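Local coordinates for protein transcriptional repressor (Vibrio fischeri, PDB 3KV1) that probably represses transcription as a SorC-family regulator, the portion described here being its putative sugar-binding domain, at residues A[22-27]-A[46-51]; A[114-119]-A[143-148]. All coordinates share one frame; numbering follows the deposited sequence. Where two conformers were deposited one is given.

How the contacts relate
The chain can be followed as a series of alpha/beta units packed about one sheet. Contact 1 comes first: after helix 10-20, strand 24-28 leads into helix 34-52, and the packing of 22-27 on 46-51 closes that strand-helix unit. The chain then passes through strands 58-61 and 83-86 before contact 2 opens at strand 114-116, where 114-119 meets 143-148 near the end of helix 137-147. The second loop follows the first in series, without overlap. The contact centres are about 22 Å apart and the nearest atoms about 12 Å apart, so they do not touch; both reach the same mixed sheet, each packing a helix against one of its strands.

Contact 1 of 2, residues A[22-27]-A[46-51]; sequences LKRALI and SSYLNN
Leu26 and Tyr48 join a strand to the helix that follows it, the beta-alpha packing of a Rossmann-like alpha/beta domain: strand 24-28 pairs in parallel with strand 248-252, and helix 34-52 lies against it. Both side chains set out toward the partner segment, and they cross at about a right angle. Tyr48 carries its CG anti to the backbone N (chi1 165°), which sends the ring away from the helix toward the strand. In Leu26 the CG is instead anti to the carbonyl carbon (chi1 -54°), and CD1 extends from there toward the base of the tyrosine. Val248 of the neighbouring strand touches both residues, so the pair belongs to a wider apolar layer.

Arg24, two residues back on the same strand, adds a more exposed and less certain border, since the approach belongs to one of two modelled conformers. Its chain bends at chi2 and chi3, which carries the guanidinium to the rim of the tyrosine ring. There NH1 of Arg24 lies at the ring edge, near the ring plane, a loose 4.3 Å from Tyr48 CD1. No hydrogen bond crosses between the segments here; the contact is van der Waals packing. Its firmer part is the closest apolar approach between the segments, where the methyl CD1 of Leu26 rests 4.0 Å from CB of Tyr48.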
ATOM      1  N   LEU A  22     -11.796  10.271  29.973  1.00 23.45           N
ATOM      2  CA  LEU A  22     -11.516   9.136  29.117  1.00 23.15           C
ATOM      3  C   LEU A  22     -12.595   8.101  29.296  1.00 25.45           C
ATOM      4  O   LEU A  22     -13.330   8.094  30.293  1.00 27.05           O
ATOM      5  CB  LEU A  22     -10.194   8.489  29.517  1.00 21.02           C
ATOM      6  CG  LEU A  22      -9.007   9.466  29.481  1.00 23.67           C
ATOM      7  CD1 LEU A  22      -7.781   8.876  30.222  1.00 22.72           C
ATOM      8  CD2 LEU A  22      -8.682   9.715  28.023  1.00 25.02           C
ATOM      9  N   LYS A  23     -12.658   7.197  28.339  1.00 20.72           N
ATOM     10  CA  LYS A  23     -13.399   5.946  28.491  1.00 21.48           C
ATOM     11  C   LYS A  23     -12.611   4.942  29.349  1.00 25.77           C
ATOM     12  O   LYS A  23     -13.194   4.205  30.139  1.00 28.17           O
ATOM     13  CB  LYS A  23     -13.643   5.318  27.112  1.00 22.84           C
ATOM     14  CG  LYS A  23     -14.756   6.035  26.323  1.00 21.59           C
ATOM     15  CD  LYS A  23     -15.238   5.176  25.094  1.00 25.10           C
ATOM     16  CE  LYS A  23     -16.092   5.950  24.083  1.00 26.37           C
ATOM     17  NZ  LYS A  23     -16.592   4.957  23.062  1.00 27.29           N
ATOM     18  N   ARG A  24     -11.294   4.911  29.154  0.60 22.24           N
ATOM     19  CA  ARG A  24     -10.412   3.947  29.809  0.60 24.72           C
ATOM     20  C   ARG A  24      -9.037   4.567  29.966  0.60 19.28           C
ATOM     21  O   ARG A  24      -8.662   5.473  29.220  0.60 18.89           O
ATOM     22  CB  ARG A  24     -10.238   2.668  28.958  0.60 25.95           C
ATOM     23  CG  ARG A  24     -11.386   1.675  28.964  0.60 33.46           C
ATOM     24  CD  ARG A  24     -11.596   1.023  30.341  0.60 39.12           C
ATOM     25  NE  ARG A  24     -10.576   0.043  30.710  0.60 34.71           N
ATOM     26  CZ  ARG A  24     -10.538  -1.213  30.264  0.60 35.85           C
ATOM     27  NH1 ARG A  24     -11.456  -1.651  29.401  0.60 40.08           N
ATOM     28  NH2 ARG A  24      -9.575  -2.034  30.679  0.60 30.59           N
ATOM     29  N   ALA A  25      -8.285   4.051  30.931  1.00 22.48           N
ATOM     30  CA  ALA A  25      -6.859   4.295  31.018  1.00 20.69           C
ATOM     31  C   ALA A  25      -6.235   2.933  31.284  1.00 23.77           C
ATOM     32  O   ALA A  25      -6.710   2.174  32.156  1.00 29.23           O
ATOM     33  CB  ALA A  25      -6.556   5.286  32.141  1.00 20.09           C
ATOM     34  N   LEU A  26      -5.250   2.583  30.474  1.00 21.41           N
ATOM     35  CA  LEU A  26      -4.564   1.294  30.578  1.00 19.72           C
ATOM     36  C   LEU A  26      -3.127   1.617  31.052  1.00 25.50           C
ATOM     37  O   LEU A  26      -2.327   2.154  30.283  1.00 21.30           O
ATOM     38  CB  LEU A  26      -4.525   0.636  29.195  1.00 18.58           C
ATOM     39  CG  LEU A  26      -5.926   0.507  28.537  1.00 20.89           C
ATOM     40  CD1 LEU A  26      -5.796  -0.134  27.157  1.00 21.57           C
ATOM     41  CD2 LEU A  26      -6.788  -0.369  29.437  1.00 28.62           C
ATOM     42  N   ILE A  27      -2.796   1.267  32.295  1.00 21.50           N
ATOM     43  CA  ILE A  27      -1.516   1.691  32.863  1.00 20.53           C
ATOM     44  C   ILE A  27      -0.592   0.513  33.135  1.00 25.00           C
ATOM     45  O   ILE A  27      -0.944  -0.430  33.854  1.00 24.57           O
ATOM     46  CB  ILE A  27      -1.752   2.484  34.174  1.00 25.37           C
ATOM     47  CG1 ILE A  27      -2.578   3.729  33.892  1.00 27.39           C
ATOM     48  CG2 ILE A  27      -0.427   2.843  34.862  1.00 27.02           C
ATOM     49  CD1 ILE A  27      -1.968   4.635  32.845  1.00 33.82           C
ATOM     50  N   SER A  46      -3.307  -4.567  23.147  0.73 17.29           N
ATOM     51  CA  SER A  46      -3.610  -5.803  22.386  0.73 20.96           C
ATOM     52  C   SER A  46      -4.824  -6.525  22.979  0.73 22.31           C
ATOM     53  O   SER A  46      -5.726  -6.988  22.260  0.73 23.55           O
ATOM     54  CB  SER A  46      -2.405  -6.755  22.376  0.73 21.02           C
ATOM     55  OG  SER A  46      -2.690  -7.961  21.649  0.73 19.81           O
ATOM     56  N   SER A  47      -4.830  -6.628  24.301  1.00 24.66           N
ATOM     57  CA  SER A  47      -5.925  -7.256  25.002  1.00 24.99           C
ATOM     58  C   SER A  47      -7.219  -6.458  24.868  1.00 24.46           C
ATOM     59  O   SER A  47      -8.292  -7.045  24.663  1.00 24.84           O
ATOM     60  CB  SER A  47      -5.569  -7.457  26.474  1.00 29.03           C
ATOM     61  OG  SER A  47      -6.693  -8.003  27.113  1.00 36.33           O
ATOM     62  N   TYR A  48      -7.123  -5.133  24.999  1.00 20.55           N
ATOM     63  CA  TYR A  48      -8.274  -4.250  24.813  1.00 22.97           C
ATOM     64  C   TYR A  48      -8.870  -4.473  23.404  1.00 22.19           C
ATOM     65  O   TYR A  48     -10.083  -4.633  23.258  1.00 21.33           O
ATOM     66  CB  TYR A  48      -7.888  -2.768  25.056  1.00 20.75           C
ATOM     67  CG  TYR A  48      -8.929  -1.779  24.545  1.00 20.24           C
ATOM     68  CD1 TYR A  48     -10.000  -1.394  25.341  1.00 23.99           C
ATOM     69  CD2 TYR A  48      -8.829  -1.250  23.266  1.00 22.97           C
ATOM     70  CE1 TYR A  48     -10.962  -0.489  24.850  1.00 23.43           C
ATOM     71  CE2 TYR A  48      -9.759  -0.351  22.782  1.00 26.59           C
ATOM     72  CZ  TYR A  48     -10.824   0.006  23.571  1.00 23.14           C
ATOM     73  OH  TYR A  48     -11.754   0.886  23.043  1.00 27.04           O
ATOM     74  N   LEU A  49      -8.034  -4.477  22.372  1.00 18.77           N
ATOM     75  CA  LEU A  49      -8.549  -4.717  21.018  1.00 21.18           C
ATOM     76  C   LEU A  49      -9.117  -6.121  20.862  1.00 24.29           C
ATOM     77  O   LEU A  49     -10.165  -6.325  20.219  1.00 21.44           O
ATOM     78  CB  LEU A  49      -7.470  -4.510  19.973  1.00 20.53           C
ATOM     79  CG  LEU A  49      -7.040  -3.051  19.780  1.00 23.10           C
ATOM     80  CD1 LEU A  49      -5.921  -3.022  18.737  1.00 23.70           C
ATOM     81  CD2 LEU A  49      -8.222  -2.205  19.298  1.00 22.53           C
ATOM     82  N   ASN A  50      -8.453  -7.093  21.471  1.00 21.89           N
ATOM     83  CA  ASN A  50      -8.969  -8.469  21.407  1.00 20.85           C
ATOM     84  C   ASN A  50     -10.417  -8.555  21.878  1.00 24.41           C
ATOM     85  O   ASN A  50     -11.250  -9.249  21.266  1.00 26.18           O
ATOM     86  CB  ASN A  50      -8.097  -9.389  22.286  1.00 24.09           C
ATOM     87  CG  ASN A  50      -8.513 -10.844  22.202  1.00 30.33           C
ATOM     88  OD1 ASN A  50      -8.840 -11.351  21.133  1.00 29.11           O
ATOM     89  ND2 ASN A  50      -8.476 -11.534  23.344  1.00 28.95           N
ATOM     90  N   ASN A  51     -10.721  -7.874  22.983  1.00 22.26           N
ATOM     91  CA  ASN A  51     -12.069  -7.911  23.546  1.00 27.02           C
ATOM     92  C   ASN A  51     -13.067  -7.002  22.834  1.00 29.87           C
ATOM     93  O   ASN A  51     -14.259  -7.281  22.824  1.00 33.02           O
ATOM     94  CB  ASN A  51     -12.032  -7.515  25.014  1.00 33.88           C
ATOM     95  CG  ASN A  51     -11.296  -8.518  25.879  1.00 38.97           C
ATOM     96  OD1 ASN A  51     -11.397  -9.717  25.678  1.00 39.78           O
ATOM     97  ND2 ASN A  51     -10.570  -8.020  26.865  1.00 44.04           N
TER

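Contact 2 of 2, residues A[114-119]-A[143-148]; sequences SSETLY and LSQARK
Apolar packing comes first: Leu118 and Leu143 meet through their branches, the second presenting CD2 to both methyls of the first. Leu118 CD2 lies 3.8 Å from Leu143 CD2, and Leu118 CD1 lies 3.9 Å from the same atom. CD1 of Leu118 also approaches the branch point, at 4.0 Å from Leu143 CG. Leu118 has its CG anti to the backbone N (chi1 -176°), whereas that of Leu143 stands anti to the carbonyl carbon (chi1 -70°). The two side chains meet at a slant. Ile139, one turn earlier, and Thr142, next to Leu143, also pack against Leu118.

The second, less certain kind of contact pairs a carboxylate with aliphatic carbon. Glu116 was modelled in two conformers; in the one described, OE1 of Glu116 lies 3.9 Å from Gln145 CB. No hydrogen bond links the two segments. The polar end of Glu116 is engaged by Arg83 of the adjacent strand, whose NH1 forms a salt bridge with OE1 and which also touches Gln145; this would be expected to favour the charged carboxylate.

Within the helix, Arg147 N donates to Leu143 O at 2.9 Å, and that carbonyl oxygen also sits over the centre of one face of the Arg147 guanidinium. Hydrogen bonds of Ser115 O with Arg105 and of Tyr119 OH with Asp101, both of the second subunit, place this strand and the loop after it at the interface. Strand 114-116, parallel to 83-86, with helix 137-147 packed against it is the layered strand-and-helix arrangement of a Rossmann-like alpha/beta fold.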
ATOM      1  N   SER A 114      -8.467  -7.828   7.482  1.00 24.49           N
ATOM      2  CA  SER A 114      -7.910  -7.283   6.255  1.00 23.44           C
ATOM      3  C   SER A 114      -7.287  -5.924   6.460  1.00 22.44           C
ATOM      4  O   SER A 114      -7.544  -5.275   7.470  1.00 24.03           O
ATOM      5  CB  SER A 114      -9.002  -7.146   5.191  1.00 26.48           C
ATOM      6  OG  SER A 114      -9.990  -6.251   5.641  1.00 32.17           O
ATOM      7  N   SER A 115      -6.484  -5.477   5.506  1.00 21.53           N
ATOM      8  CA  SER A 115      -5.928  -4.137   5.661  1.00 18.07           C
ATOM      9  C   SER A 115      -6.240  -3.328   4.427  1.00 21.35           C
ATOM     10  O   SER A 115      -6.399  -3.893   3.339  1.00 25.53           O
ATOM     11  CB  SER A 115      -4.425  -4.190   5.894  1.00 21.65           C
ATOM     12  OG  SER A 115      -3.795  -4.806   4.806  1.00 25.94           O
ATOM     13  N   GLU A 116      -6.256  -2.009   4.579  0.52 18.80           N
ATOM     14  CA  GLU A 116      -6.636  -1.103   3.494  0.52 21.50           C
ATOM     15  C   GLU A 116      -5.588   0.017   3.374  0.52 21.98           C
ATOM     16  O   GLU A 116      -5.450   0.869   4.263  0.52 21.99           O
ATOM     17  CB  GLU A 116      -8.047  -0.552   3.728  0.52 23.26           C
ATOM     18  CG  GLU A 116      -9.103  -1.666   3.773  0.52 27.55           C
ATOM     19  CD  GLU A 116     -10.547  -1.209   4.024  0.52 32.53           C
ATOM     20  OE1 GLU A 116     -10.842   0.005   3.991  0.52 35.80           O
ATOM     21  OE2 GLU A 116     -11.401  -2.099   4.248  0.52 33.55           O
ATOM     22  N   THR A 117      -4.837  -0.011   2.278  1.00 21.50           N
ATOM     23  CA  THR A 117      -3.689   0.900   2.110  1.00 20.64           C
ATOM     24  C   THR A 117      -4.130   2.307   1.679  1.00 21.00           C
ATOM     25  O   THR A 117      -5.095   2.454   0.917  1.00 21.77           O
ATOM     26  CB  THR A 117      -2.708   0.303   1.067  1.00 34.91           C
ATOM     27  OG1 THR A 117      -2.147  -0.900   1.612  1.00 34.03           O
ATOM     28  CG2 THR A 117      -1.576   1.289   0.732  1.00 29.35           C
ATOM     29  N   LEU A 118      -3.451   3.331   2.201  1.00 20.04           N
ATOM     30  CA  LEU A 118      -3.622   4.686   1.677  1.00 21.12           C
ATOM     31  C   LEU A 118      -2.568   4.824   0.582  1.00 23.08           C
ATOM     32  O   LEU A 118      -1.371   4.773   0.892  1.00 20.65           O
ATOM     33  CB  LEU A 118      -3.432   5.716   2.803  1.00 20.85           C
ATOM     34  CG  LEU A 118      -3.680   7.174   2.407  1.00 23.45           C
ATOM     35  CD1 LEU A 118      -5.101   7.405   1.897  1.00 23.21           C
ATOM     36  CD2 LEU A 118      -3.409   8.053   3.634  1.00 26.78           C
ATOM     37  N   TYR A 119      -2.998   4.920  -0.696  1.00 20.79           N
ATOM     38  CA  TYR A 119      -2.061   4.965  -1.834  1.00 22.44           C
ATOM     39  C   TYR A 119      -1.486   6.357  -2.084  1.00 20.09           C
ATOM     40  O   TYR A 119      -1.741   6.973  -3.137  1.00 19.75           O
ATOM     41  CB  TYR A 119      -2.737   4.414  -3.120  1.00 20.99           C
ATOM     42  CG  TYR A 119      -3.044   2.956  -2.962  1.00 20.44           C
ATOM     43  CD1 TYR A 119      -4.354   2.521  -2.790  1.00 20.58           C
ATOM     44  CD2 TYR A 119      -2.020   2.011  -2.918  1.00 20.99           C
ATOM     45  CE1 TYR A 119      -4.640   1.162  -2.615  1.00 22.13           C
ATOM     46  CE2 TYR A 119      -2.301   0.643  -2.725  1.00 21.35           C
ATOM     47  CZ  TYR A 119      -3.611   0.240  -2.573  1.00 24.45           C
ATOM     48  OH  TYR A 119      -3.884  -1.111  -2.369  1.00 28.38           O
ATOM     49  N   LEU A 143      -9.310   7.659   2.999  1.00 23.15           N
ATOM     50  CA  LEU A 143      -9.405   8.578   4.136  1.00 24.84           C
ATOM     51  C   LEU A 143     -10.828   8.602   4.697  1.00 24.07           C
ATOM     52  O   LEU A 143     -11.018   8.731   5.905  1.00 24.20           O
ATOM     53  CB  LEU A 143      -8.958   9.989   3.758  1.00 29.01           C
ATOM     54  CG  LEU A 143      -7.470  10.170   3.505  1.00 32.47           C
ATOM     55  CD1 LEU A 143      -7.210  11.655   3.243  1.00 38.51           C
ATOM     56  CD2 LEU A 143      -6.676   9.678   4.707  1.00 40.27           C
ATOM     57  N   SER A 144     -11.830   8.469   3.828  0.54 28.12           N
ATOM     58  CA  SER A 144     -13.210   8.384   4.301  0.54 27.91           C
ATOM     59  C   SER A 144     -13.454   7.104   5.093  0.54 27.56           C
ATOM     60  O   SER A 144     -14.148   7.128   6.110  0.54 24.62           O
ATOM     61  CB  SER A 144     -14.225   8.522   3.162  0.54 30.17           C
ATOM     62  OG  SER A 144     -14.369   9.878   2.791  0.54 31.67           O
ATOM     63  N   GLN A 145     -12.871   5.996   4.649  1.00 24.20           N
ATOM     64  CA  GLN A 145     -12.975   4.755   5.423  1.00 25.22           C
ATOM     65  C   GLN A 145     -12.315   4.909   6.808  1.00 22.74           C
ATOM     66  O   GLN A 145     -12.814   4.416   7.831  1.00 22.63           O
ATOM     67  CB  GLN A 145     -12.359   3.561   4.678  1.00 24.36           C
ATOM     68  CG  GLN A 145     -13.151   3.162   3.418  1.00 29.19           C
ATOM     69  CD  GLN A 145     -14.652   3.057   3.682  1.00 40.38           C
ATOM     70  OE1 GLN A 145     -15.458   3.776   3.071  1.00 48.11           O
ATOM     71  NE2 GLN A 145     -15.036   2.171   4.609  1.00 39.33           N
ATOM     72  N   ALA A 146     -11.202   5.619   6.859  1.00 21.31           N
ATOM     73  CA  ALA A 146     -10.509   5.729   8.132  1.00 23.62           C
ATOM     74  C   ALA A 146     -11.321   6.643   9.046  1.00 23.24           C
ATOM     75  O   ALA A 146     -11.397   6.424  10.243  1.00 21.71           O
ATOM     76  CB  ALA A 146      -9.073   6.269   7.931  1.00 20.61           C
ATOM     77  N   ARG A 147     -11.974   7.652   8.469  1.00 20.87           N
ATOM     78  CA  ARG A 147     -12.704   8.664   9.241  1.00 26.32           C
ATOM     79  C   ARG A 147     -13.905   8.007   9.895  1.00 22.88           C
ATOM     80  O   ARG A 147     -14.353   8.404  10.979  1.00 23.38           O
ATOM     81  CB  ARG A 147     -13.185   9.725   8.234  1.00 33.08           C
ATOM     82  CG  ARG A 147     -13.656  11.036   8.757  1.00 44.66           C
ATOM     83  CD  ARG A 147     -13.827  12.004   7.563  1.00 35.28           C
ATOM     84  NE  ARG A 147     -12.527  12.448   7.043  1.00 41.20           N
ATOM     85  CZ  ARG A 147     -12.168  12.396   5.756  1.00 46.63           C
ATOM     86  NH1 ARG A 147     -13.004  11.892   4.854  1.00 42.29           N
ATOM     87  NH2 ARG A 147     -10.975  12.848   5.373  1.00 47.82           N
ATOM     88  N   LYS A 148     -14.416   6.983   9.221  1.00 22.84           N
ATOM     89  CA  LYS A 148     -15.609   6.285   9.649  1.00 22.64           C
ATOM     90  C   LYS A 148     -15.285   5.065  10.521  1.00 21.32           C
ATOM     91  O   LYS A 148     -16.148   4.233  10.774  1.00 23.44           O
ATOM     92  CB  LYS A 148     -16.413   5.858   8.386  1.00 42.47           C
ATOM     93  CG  LYS A 148     -17.696   5.091   8.664  1.00 49.09           C
ATOM     94  CD  LYS A 148     -18.350   4.524   7.390  1.00 47.85           C
ATOM     95  CE  LYS A 148     -19.511   3.552   7.725  1.00 38.21           C
ATOM     96  NZ  LYS A 148     -20.793   4.278   8.148  1.00 42.78           N
TER